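Local coordinates for protein xyloglucan-specific endo-beta-1,4-glucanase BoGH5A (Bacteroides ovatus, PDB 3ZMR) that hydrolyses internal beta-1,4-glucosidic linkages of the xyloglucan backbone with retention of configuration, releasing xyloglucan oligosaccharides, at residues Y99-R111 with K242-R254. Numbering follows the deposited sequence.
Sequences YDEYIAPDNTGMR and KQIALRFRDYDDR
The buried carboxylate of Asp253 is gripped side-on by Arg111: NE donates to the syn lone pair of OD2 at 2.9 Å, while NH2 reaches OD1 from above the carboxylate plane. OD2 also accepts hydrogen bonds from the backbone N of Arg111 and from a water that donates to Arg111 O as well. Met110, buried too, bends its thioether along Asp253, with SD 3.5 Å from Asp253 N. That N bonds to Gly109 O, and glycine suits its place because phi is positive and a side chain would strike Asp252. An alanine in place of Asp253 would probably leave the Arg111 guanidinium without its carboxylate mate, held by less, and its backbone N without this acceptor.

The other end is more exposed, and a water joins Glu101 O to Arg249 NH2. Lysine suits position 242: its extended methylenes lie over one face of the Tyr99 ring while its ammonium pairs with Glu101 OE1. The Arg249 guanidinium is sandwiched between Ile103 CD1 and Leu246 CD2, its NH1 donating almost straight (171°) to Glu101 O. The loop following strand 85-91 thus straps helix 227-248 and the turn into strand 255-258, an alpha-to-beta connection of the family 5 (beta/alpha)8 TIM barrel.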
loop_
_atom_site.group_PDB
_atom_site.type_symbol
_atom_site.label_atom_id
_atom_site.label_comp_id
_atom_site.label_asym_id
_atom_site.label_seq_id
_atom_site.Cartn_x
_atom_site.Cartn_y
_atom_site.Cartn_z
ATOM N N TYR A 99 0.250 -0.400 23.762
ATOM C CA TYR A 99 0.194 1.087 23.932
ATOM C C TYR A 99 -0.653 1.476 25.125
ATOM O O TYR A 99 -1.740 0.939 25.340
ATOM C CB TYR A 99 -0.405 1.848 22.734
ATOM C CG TYR A 99 0.407 1.895 21.454
ATOM C CD1 TYR A 99 1.741 1.586 21.414
ATOM C CD2 TYR A 99 -0.225 2.229 20.259
ATOM C CE1 TYR A 99 2.450 1.647 20.228
ATOM C CE2 TYR A 99 0.466 2.296 19.073
ATOM C CZ TYR A 99 1.798 1.977 19.046
ATOM O OH TYR A 99 2.523 2.052 17.873
ATOM N N ASP A 100 -0.159 2.436 25.899
ATOM C CA ASP A 100 -0.936 2.915 27.064
ATOM C C ASP A 100 -2.325 3.476 26.675
ATOM O O ASP A 100 -3.278 3.401 27.425
ATOM C CB ASP A 100 -0.159 3.995 27.812
ATOM C CG ASP A 100 1.084 3.468 28.519
ATOM O OD1 ASP A 100 1.267 2.237 28.624
ATOM O OD2 ASP A 100 1.878 4.312 28.976
ATOM N N GLU A 101 -2.408 3.994 25.451
ATOM C CA GLU A 101 -3.589 4.638 24.929
ATOM C C GLU A 101 -4.621 3.646 24.359
ATOM O O GLU A 101 -5.726 4.051 23.959
ATOM C CB GLU A 101 -3.198 5.628 23.809
ATOM C CG GLU A 101 -2.271 6.758 24.231
ATOM C CD GLU A 101 -0.795 6.449 24.193
ATOM O OE1 GLU A 101 -0.368 5.291 24.035
ATOM O OE2 GLU A 101 -0.027 7.434 24.321
ATOM N N TYR A 102 -4.261 2.363 24.309
ATOM C CA TYR A 102 -5.159 1.316 23.804
ATOM C C TYR A 102 -6.532 1.362 24.466
ATOM O O TYR A 102 -6.657 1.521 25.684
ATOM C CB TYR A 102 -4.546 -0.050 24.045
ATOM C CG TYR A 102 -5.387 -1.232 23.651
ATOM C CD1 TYR A 102 -5.422 -1.719 22.342
ATOM C CD2 TYR A 102 -6.133 -1.899 24.616
ATOM C CE1 TYR A 102 -6.164 -2.859 22.032
ATOM C CE2 TYR A 102 -6.880 -3.012 24.314
ATOM C CZ TYR A 102 -6.913 -3.476 23.025
ATOM O OH TYR A 102 -7.627 -4.615 22.750
ATOM N N ILE A 103 -7.555 1.162 23.656
ATOM C CA ILE A 103 -8.881 0.910 24.168
ATOM C C ILE A 103 -9.417 -0.349 23.493
ATOM O O ILE A 103 -8.972 -0.748 22.421
ATOM C CB ILE A 103 -9.851 2.105 23.986
ATOM C CG1 ILE A 103 -10.162 2.352 22.512
ATOM C CG2 ILE A 103 -9.324 3.364 24.688
ATOM C CD1 ILE A 103 -11.155 3.504 22.274
ATOM N N ALA A 104 -10.394 -0.983 24.131
ATOM C CA ALA A 104 -10.894 -2.258 23.673
ATOM C C ALA A 104 -11.447 -2.151 22.246
ATOM O O ALA A 104 -11.942 -1.086 21.841
ATOM C CB ALA A 104 -11.983 -2.739 24.587
ATOM N N PRO A 105 -11.419 -3.253 21.495
ATOM C CA PRO A 105 -12.001 -3.235 20.152
ATOM C C PRO A 105 -13.467 -2.787 20.208
ATOM O O PRO A 105 -14.214 -3.114 21.139
ATOM C CB PRO A 105 -11.846 -4.685 19.701
ATOM C CG PRO A 105 -10.581 -5.125 20.386
ATOM C CD PRO A 105 -10.758 -4.538 21.761
ATOM N N ASP A 106 -13.873 -2.077 19.167
ATOM C CA ASP A 106 -15.226 -1.498 19.056
ATOM C C ASP A 106 -15.684 -1.628 17.622
ATOM O O ASP A 106 -15.063 -1.067 16.720
ATOM C CB ASP A 106 -15.199 -0.023 19.510
ATOM C CG ASP A 106 -16.564 0.643 19.580
ATOM O OD1 ASP A 106 -17.560 0.048 19.125
ATOM O OD2 ASP A 106 -16.617 1.778 20.097
ATOM N N ASN A 107 -16.738 -2.395 17.378
ATOM C CA ASN A 107 -17.286 -2.534 16.026
ATOM C C ASN A 107 -18.402 -1.560 15.650
ATOM O O ASN A 107 -19.075 -1.737 14.628
ATOM C CB ASN A 107 -17.717 -3.973 15.768
ATOM C CG ASN A 107 -18.986 -4.354 16.492
ATOM O OD1 ASN A 107 -19.595 -3.542 17.144
ATOM N ND2 ASN A 107 -19.399 -5.591 16.335
ATOM N N THR A 108 -18.570 -0.517 16.449
ATOM C CA THR A 108 -19.563 0.513 16.141
ATOM C C THR A 108 -19.242 1.145 14.794
ATOM O O THR A 108 -18.150 1.673 14.595
ATOM C CB THR A 108 -19.649 1.583 17.234
ATOM O OG1 THR A 108 -19.922 0.945 18.481
ATOM C CG2 THR A 108 -20.760 2.575 16.927
ATOM N N GLY A 109 -20.186 1.068 13.869
ATOM C CA GLY A 109 -19.961 1.614 12.520
ATOM C C GLY A 109 -19.019 0.815 11.642
ATOM O O GLY A 109 -18.695 1.251 10.543
ATOM N N MET A 110 -18.639 -0.374 12.114
ATOM C CA MET A 110 -17.692 -1.254 11.437
ATOM C C MET A 110 -18.462 -2.493 10.983
ATOM O O MET A 110 -18.627 -3.452 11.738
ATOM C CB MET A 110 -16.488 -1.625 12.320
ATOM C CG MET A 110 -15.891 -0.467 13.096
ATOM S SD MET A 110 -15.430 0.990 12.156
ATOM C CE MET A 110 -13.892 0.468 11.430
ATOM N N ARG A 111 -18.974 -2.449 9.754
ATOM C CA ARG A 111 -19.784 -3.539 9.202
ATOM C C ARG A 111 -18.990 -4.832 9.122
ATOM O O ARG A 111 -17.773 -4.832 8.924
ATOM C CB ARG A 111 -20.300 -3.169 7.828
ATOM C CG ARG A 111 -21.298 -2.006 7.865
ATOM C CD ARG A 111 -21.543 -1.476 6.462
ATOM N NE ARG A 111 -20.409 -0.668 6.034
ATOM C CZ ARG A 111 -20.297 -0.092 4.848
ATOM N NH1 ARG A 111 -21.220 -0.286 3.895
ATOM N NH2 ARG A 111 -19.251 0.683 4.623
ATOM N N LYS A 242 0.904 6.551 14.986
ATOM C CA LYS A 242 0.248 6.480 16.281
ATOM C C LYS A 242 -0.647 7.717 16.502
ATOM O O LYS A 242 -1.801 7.639 16.955
ATOM C CB LYS A 242 1.258 6.285 17.406
ATOM C CG LYS A 242 0.601 6.118 18.760
ATOM C CD LYS A 242 1.650 5.810 19.833
ATOM C CE LYS A 242 0.956 5.687 21.179
ATOM N NZ LYS A 242 1.896 5.497 22.309
ATOM N N GLN A 243 -0.093 8.885 16.172
ATOM C CA GLN A 243 -0.834 10.124 16.308
ATOM C C GLN A 243 -2.058 10.201 15.416
ATOM O O GLN A 243 -3.154 10.611 15.825
ATOM C CB GLN A 243 0.049 11.321 15.998
ATOM C CG GLN A 243 1.147 11.511 17.038
ATOM C CD GLN A 243 2.137 12.544 16.581
ATOM O OE1 GLN A 243 1.916 13.755 16.728
ATOM N NE2 GLN A 243 3.219 12.077 16.000
ATOM N N ILE A 244 -1.841 9.851 14.153
ATOM C CA ILE A 244 -2.937 9.931 13.181
ATOM C C ILE A 244 -4.051 8.918 13.539
ATOM O O ILE A 244 -5.256 9.250 13.564
ATOM C CB ILE A 244 -2.421 9.651 11.765
ATOM C CG1 ILE A 244 -1.340 10.673 11.353
ATOM C CG2 ILE A 244 -3.580 9.633 10.765
ATOM C CD1 ILE A 244 -0.433 10.137 10.265
ATOM N N ALA A 245 -3.629 7.686 13.859
ATOM C CA ALA A 245 -4.586 6.648 14.258
ATOM C C ALA A 245 -5.390 7.058 15.475
ATOM O O ALA A 245 -6.602 6.855 15.525
ATOM C CB ALA A 245 -3.850 5.342 14.510
ATOM N N LEU A 246 -4.730 7.652 16.471
ATOM C CA LEU A 246 -5.463 8.103 17.670
ATOM C C LEU A 246 -6.431 9.223 17.357
ATOM O O LEU A 246 -7.556 9.253 17.876
ATOM C CB LEU A 246 -4.499 8.496 18.791
ATOM C CG LEU A 246 -3.783 7.318 19.505
ATOM C CD1 LEU A 246 -2.702 7.809 20.450
ATOM C CD2 LEU A 246 -4.785 6.436 20.236
ATOM N N ARG A 247 -6.023 10.149 16.499
ATOM C CA ARG A 247 -6.938 11.262 16.167
ATOM C C ARG A 247 -8.218 10.741 15.477
ATOM O O ARG A 247 -9.317 11.237 15.737
ATOM C CB ARG A 247 -6.245 12.323 15.288
ATOM C CG ARG A 247 -7.185 13.384 14.721
ATOM C CD ARG A 247 -7.809 14.251 15.784
ATOM N NE ARG A 247 -6.878 15.234 16.319
ATOM C CZ ARG A 247 -6.937 16.560 16.095
ATOM N NH1 ARG A 247 -7.843 17.088 15.300
ATOM N NH2 ARG A 247 -6.037 17.352 16.668
ATOM N N PHE A 248 -8.047 9.762 14.571
ATOM C CA PHE A 248 -9.131 9.282 13.739
ATOM C C PHE A 248 -9.798 7.968 14.203
ATOM O O PHE A 248 -10.620 7.371 13.502
ATOM C CB PHE A 248 -8.647 9.168 12.291
ATOM C CG PHE A 248 -8.429 10.495 11.613
ATOM C CD1 PHE A 248 -9.512 11.209 11.105
ATOM C CD2 PHE A 248 -7.154 11.023 11.479
ATOM C CE1 PHE A 248 -9.309 12.424 10.519
ATOM C CE2 PHE A 248 -6.943 12.250 10.890
ATOM C CZ PHE A 248 -8.014 12.942 10.393
ATOM N N ARG A 249 -9.481 7.552 15.433
ATOM C CA ARG A 249 -9.867 6.231 15.923
ATOM C C ARG A 249 -11.382 6.009 15.949
ATOM O O ARG A 249 -11.835 4.880 15.763
ATOM C CB ARG A 249 -9.293 6.035 17.352
ATOM C CG ARG A 249 -9.588 4.642 17.934
ATOM C CD ARG A 249 -8.725 4.305 19.122
ATOM N NE ARG A 249 -8.800 5.306 20.182
ATOM C CZ ARG A 249 -8.087 5.279 21.299
ATOM N NH1 ARG A 249 -7.183 4.325 21.532
ATOM N NH2 ARG A 249 -8.253 6.259 22.177
ATOM N N ASP A 250 -12.164 7.058 16.228
ATOM C CA ASP A 250 -13.624 6.893 16.399
ATOM C C ASP A 250 -14.434 7.019 15.123
ATOM O O ASP A 250 -15.648 6.953 15.175
ATOM C CB ASP A 250 -14.165 7.823 17.484
ATOM C CG ASP A 250 -13.595 7.526 18.863
ATOM O OD1 ASP A 250 -13.088 6.406 19.125
ATOM O OD2 ASP A 250 -13.666 8.427 19.723
ATOM N N TYR A 251 -13.782 7.183 13.973
ATOM C CA TYR A 251 -14.498 7.224 12.692
ATOM C C TYR A 251 -14.902 5.828 12.231
ATOM O O TYR A 251 -14.216 4.837 12.521
ATOM C CB TYR A 251 -13.677 7.949 11.601
ATOM C CG TYR A 251 -13.618 9.461 11.834
ATOM C CD1 TYR A 251 -12.712 10.021 12.713
ATOM C CD2 TYR A 251 -14.554 10.292 11.260
ATOM C CE1 TYR A 251 -12.702 11.392 12.966
ATOM C CE2 TYR A 251 -14.556 11.646 11.473
ATOM C CZ TYR A 251 -13.641 12.202 12.334
ATOM O OH TYR A 251 -13.707 13.578 12.524
ATOM N N ASP A 252 -16.024 5.764 11.529
ATOM C CA ASP A 252 -16.566 4.501 11.086
ATOM C C ASP A 252 -15.801 3.924 9.871
ATOM O O ASP A 252 -14.738 4.446 9.471
ATOM C CB ASP A 252 -18.088 4.601 10.937
ATOM C CG ASP A 252 -18.567 5.325 9.719
ATOM O OD1 ASP A 252 -17.845 5.501 8.725
ATOM O OD2 ASP A 252 -19.776 5.654 9.739
ATOM N N ASP A 253 -16.320 2.836 9.309
ATOM C CA ASP A 253 -15.570 2.049 8.327
ATOM C C ASP A 253 -15.469 2.684 6.928
ATOM O O ASP A 253 -14.830 2.165 6.031
ATOM C CB ASP A 253 -16.072 0.602 8.236
ATOM C CG ASP A 253 -17.470 0.469 7.649
ATOM O OD1 ASP A 253 -18.035 1.466 7.129
ATOM O OD2 ASP A 253 -18.011 -0.667 7.680
ATOM N N ARG A 254 -16.103 3.838 6.765
ATOM C CA ARG A 254 -15.968 4.591 5.537
ATOM C C ARG A 254 -14.609 5.291 5.480
ATOM O O ARG A 254 -14.221 5.775 4.420
ATOM C CB ARG A 254 -17.138 5.569 5.352
ATOM C CG ARG A 254 -18.516 4.907 5.140
ATOM C CD ARG A 254 -19.662 5.924 5.339
ATOM N NE ARG A 254 -19.429 6.668 6.585
ATOM C CZ ARG A 254 -19.812 7.919 6.853
ATOM N NH1 ARG A 254 -20.495 8.632 5.970
ATOM N NH2 ARG A 254 -19.500 8.465 8.024
HETATM O O HOH W 1 -6.927 6.334 24.789
HETATM O O HOH W 2 -16.298 -2.828 7.787
#